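Local coordinates for protein Proline/betaine transporter, RALF (Rickettsia prowazekii str. Madrid E, PDB 4D7R) that probably acts as a guanine-nucleotide exchange factor, here as an engineered chimera joining a Rickettsia RalF Sec7 domain to a Legionella RalF capping domain, at residues T141-Y144 / E145-N149; I152-K155 / D156-Y159. All blocks are in the same frame, centred on the assembly; numbering follows the deposited sequence.

Contact 1. Residues T141-Y144 / E145-N149; sequences THYY and EQNLN
The last turn of helix 129-146 in the Sec7 part of the chimera keeps its backbone bonds from E145 N to T141 O (3.0 Å) and from Q146 N to H142 O, and the chain then leaves the helix with N147 N bonded to Y144 O. A side chain takes over where the backbone pattern changes: N147 ND2 donates to Y143 O over 3.1 Å; Y143 O lies close to the N147 amide plane, and the N-H...O angle is 160°. The same nitrogen lies over one face of the Y143 ring, offset toward the rim, and F107 O is a further partner. The Q146 side chain crosses the H142 imidazole, its amide plane tilted 29° from the ring. Its chi1 of -62° sets CG over a ring face, 3.7 Å from the H142 centroid, a CH-pi contact, and a bend at chi2 carries CD and OE1 on toward H142 NE2. The polar ends of this pair are held by the loop between helices 92-103 and 112-121, H142 NE2 by F105 O and Q146 OE1 by F107 N. At the other ring nitrogen, H142 ND1 meets a water 2.7 Å away in the ring plane, and that water donates to E145 OE1. Y144, which touches A158 of helix 155-173, takes L148 CD1 over a ring face, 4.0 Å from the centroid. Thus the buried H142 has polar partners at both nitrogens. The N147 amide takes up Y143 O at the helix end, while its bonds to F107 O and E109 N fix its orientation; the nearby E145 carboxylate may favour protonation of H142.

Contact 2. Residues I152-K155 / D156-Y159; sequences INSK and DAAY
S154 meets A157 as the N-cap of helix 155-173, the helix in the Sec7 part of the chimera that follows the loop after helix 129-146. The serine is the last residue before the helix, and its hydroxyl reaches forward over the first turn to the amide of A157. D156 comes first in the second segment. Its side chain runs beside that of its neighbour K155, both pointing the same way, and K155 NZ forms a long salt bridge with D156 OD1 at 3.6 Å. The lysine chi1 of 71° brings its chain beside D156, with CG already packed at D156 N, and a final bend at chi4 turns NZ toward OD1; a second conformer is deposited, so this pairing of two exposed groups may be only partly occupied. A157 supplies the capped amide: A157 N donates to S154 OG over 3.0 Å, with an N-H...O angle of 163°. The serine chi1 of 75° sets OG between its own backbone N and carbonyl carbon, from where it reaches this amide. The methyl of A157 also packs against I152, its CB being 3.7 Å from I152 CG2. One residue on, A158 N donates to S154 O (3.1 Å), so the cap residue is engaged through both its hydroxyl and its carbonyl. A158 CB stands 3.9 Å from the same I152 CG2, and this branch therefore rests against two successive alanines of the first turn, while the I152 side chain also touches Y143 of the preceding helix. At Y159 the phenol leads off to D133, with K275 and W277 of the capping domain also bonded to its hydroxyl, two bonds between parts of different origin in the chimera. In the backbone, Y159 N donates to K155 O over 3.0 Å.

In the fold
From the N terminus, helix 129-146 comes first, and contact 1 covers its last turn and the exit into the loop. The chain then turns back, and contact 2 opens at I152 and starts helix 155-173. The two stand in series, neither enclosing the other, and each spans a short local turn; the centres of contacts 1 and 2 lie about 8 Å apart. They meet chiefly at Y144, whose ring packs on the backbone of 152-155 and whose OH probably bonds to N153 O, with I152 on Y143 and K155 on T141 beside it. Together they mark the end of one Sec7 helix and the start of the next, with contact 1 also tied to the 105-109 loop and contact 2 to the 196-201 loop.

Contact 1. Residues T141-Y144 / E145-N149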
# COMPACT_ATOMS: atom_id res chain seq x y z
N THR A 141 8.24 9.28 12.03
CA THR A 141 8.86 10.59 11.93
C THR A 141 8.15 11.66 12.78
O THR A 141 8.81 12.41 13.52
CB THR A 141 9.02 10.96 10.45
OG1 THR A 141 9.91 10.01 9.86
CG2 THR A 141 9.59 12.39 10.25
N HIS A 142 6.81 11.74 12.66
CA HIS A 142 6.07 12.76 13.40
C HIS A 142 6.04 12.50 14.91
O HIS A 142 6.15 13.47 15.70
CB HIS A 142 4.64 12.95 12.83
CG HIS A 142 3.83 13.99 13.56
ND1 HIS A 142 4.22 15.32 13.59
CD2 HIS A 142 2.69 13.85 14.27
CE1 HIS A 142 3.29 15.95 14.30
NE2 HIS A 142 2.37 15.11 14.76
N TYR A 143 5.95 11.22 15.32
CA TYR A 143 5.94 10.89 16.74
C TYR A 143 7.27 11.29 17.38
O TYR A 143 7.28 11.90 18.44
CB TYR A 143 5.58 9.41 17.02
CG TYR A 143 5.57 9.14 18.51
CD1 TYR A 143 6.75 8.80 19.18
CD2 TYR A 143 4.43 9.37 19.27
CE1 TYR A 143 6.78 8.67 20.56
CE2 TYR A 143 4.43 9.17 20.65
CZ TYR A 143 5.62 8.85 21.29
OH TYR A 143 5.67 8.66 22.65
N TYR A 144 8.38 11.02 16.70
CA TYR A 144 9.72 11.38 17.12
C TYR A 144 9.83 12.89 17.22
O TYR A 144 10.21 13.42 18.27
CB TYR A 144 10.77 10.82 16.14
CG TYR A 144 12.15 11.41 16.33
CD1 TYR A 144 12.86 11.22 17.51
CD2 TYR A 144 12.73 12.23 15.35
CE1 TYR A 144 14.10 11.82 17.73
CE2 TYR A 144 13.98 12.82 15.55
CZ TYR A 144 14.66 12.60 16.73
OH TYR A 144 15.91 13.14 16.91
N GLU A 145 9.44 13.59 16.16
CA GLU A 145 9.47 15.06 16.13
C GLU A 145 8.70 15.74 17.27
O GLU A 145 9.14 16.79 17.76
CB GLU A 145 9.08 15.60 14.75
CG GLU A 145 10.20 15.40 13.73
CD GLU A 145 9.90 15.69 12.27
OE1 GLU A 145 8.71 15.79 11.91
OE2 GLU A 145 10.87 15.79 11.48
N GLN A 146 7.57 15.13 17.73
CA GLN A 146 6.77 15.66 18.83
C GLN A 146 7.28 15.25 20.21
O GLN A 146 6.76 15.74 21.21
CB GLN A 146 5.29 15.27 18.66
CG GLN A 146 4.70 15.84 17.37
CD GLN A 146 3.34 16.43 17.56
OE1 GLN A 146 2.37 15.72 17.74
NE2 GLN A 146 3.22 17.72 17.42
N ASN A 147 8.25 14.33 20.27
CA ASN A 147 8.78 13.83 21.53
C ASN A 147 10.29 13.66 21.38
O ASN A 147 10.84 12.62 21.75
CB ASN A 147 8.11 12.49 21.88
CG ASN A 147 6.64 12.61 22.14
OD1 ASN A 147 6.24 13.04 23.22
ND2 ASN A 147 5.82 12.31 21.13
N LEU A 148 10.94 14.68 20.81
CA LEU A 148 12.34 14.68 20.45
C LEU A 148 13.31 14.18 21.51
O LEU A 148 13.48 14.81 22.55
CB LEU A 148 12.75 16.07 19.94
CG LEU A 148 13.89 16.10 18.94
CD1 LEU A 148 13.38 15.85 17.52
CD2 LEU A 148 14.64 17.43 19.03
N ASN A 149 13.92 13.02 21.25
CA ASN A 149 14.92 12.41 22.13
C ASN A 149 14.46 12.11 23.56
O ASN A 149 15.29 11.94 24.43
CB ASN A 149 16.25 13.20 22.10
CG ASN A 149 16.72 13.54 20.71
OD1 ASN A 149 16.76 12.69 19.81
ND2 ASN A 149 17.06 14.79 20.50
O HOH W 1 6.46 16.42 12.67

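Contact 2. Residues I152-K155 / D156-Y159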
# COMPACT_ATOMS: atom_id res chain seq x y z
N ILE A 152 12.70 8.08 22.18
CA ILE A 152 13.19 7.68 20.86
C ILE A 152 14.17 8.73 20.38
O ILE A 152 13.85 9.92 20.41
CB ILE A 152 12.02 7.47 19.85
CG1 ILE A 152 10.93 6.48 20.41
CG2 ILE A 152 12.54 7.07 18.47
CD1 ILE A 152 9.61 6.41 19.58
N ASN A 153 15.34 8.29 19.93
CA ASN A 153 16.46 9.15 19.57
C ASN A 153 16.59 9.60 18.12
O ASN A 153 17.42 10.48 17.86
CB ASN A 153 17.76 8.54 20.06
CG ASN A 153 17.88 8.43 21.56
OD1 ASN A 153 17.30 9.20 22.32
ND2 ASN A 153 18.66 7.45 22.00
N SER A 154 15.84 8.99 17.18
CA SER A 154 15.90 9.36 15.76
C SER A 154 14.64 8.91 15.04
O SER A 154 13.89 8.07 15.57
CB SER A 154 17.12 8.74 15.07
OG SER A 154 16.95 7.35 14.84
N LYS A 155 14.40 9.45 13.83
CA LYS A 155 13.25 9.05 13.01
C LYS A 155 13.40 7.56 12.58
O LYS A 155 12.41 6.84 12.53
CB LYS A 155 13.04 10.00 11.80
CG LYS A 155 14.07 9.91 10.69
CD LYS A 155 13.79 10.89 9.56
CE LYS A 155 14.82 10.83 8.46
NZ LYS A 155 14.78 9.53 7.73
N ASP A 156 14.65 7.10 12.34
CA ASP A 156 14.95 5.71 11.98
C ASP A 156 14.57 4.78 13.14
O ASP A 156 13.92 3.78 12.89
CB ASP A 156 16.43 5.53 11.64
CG ASP A 156 16.86 6.00 10.26
OD1 ASP A 156 16.30 7.01 9.77
OD2 ASP A 156 17.80 5.40 9.69
N ALA A 157 14.90 5.15 14.39
CA ALA A 157 14.55 4.38 15.60
C ALA A 157 13.02 4.31 15.72
O ALA A 157 12.49 3.25 16.04
CB ALA A 157 15.15 5.04 16.84
N ALA A 158 12.32 5.42 15.43
CA ALA A 158 10.84 5.44 15.50
C ALA A 158 10.22 4.45 14.50
O ALA A 158 9.28 3.72 14.82
CB ALA A 158 10.32 6.85 15.25
N TYR A 159 10.83 4.38 13.32
CA TYR A 159 10.37 3.53 12.22
C TYR A 159 10.64 2.07 12.52
O TYR A 159 9.74 1.27 12.32
CB TYR A 159 10.99 3.98 10.90
CG TYR A 159 10.75 3.03 9.74
CD1 TYR A 159 9.52 2.98 9.10
CD2 TYR A 159 11.78 2.22 9.26
CE1 TYR A 159 9.31 2.13 8.02
CE2 TYR A 159 11.58 1.37 8.18
CZ TYR A 159 10.35 1.34 7.55
OH TYR A 159 10.17 0.52 6.47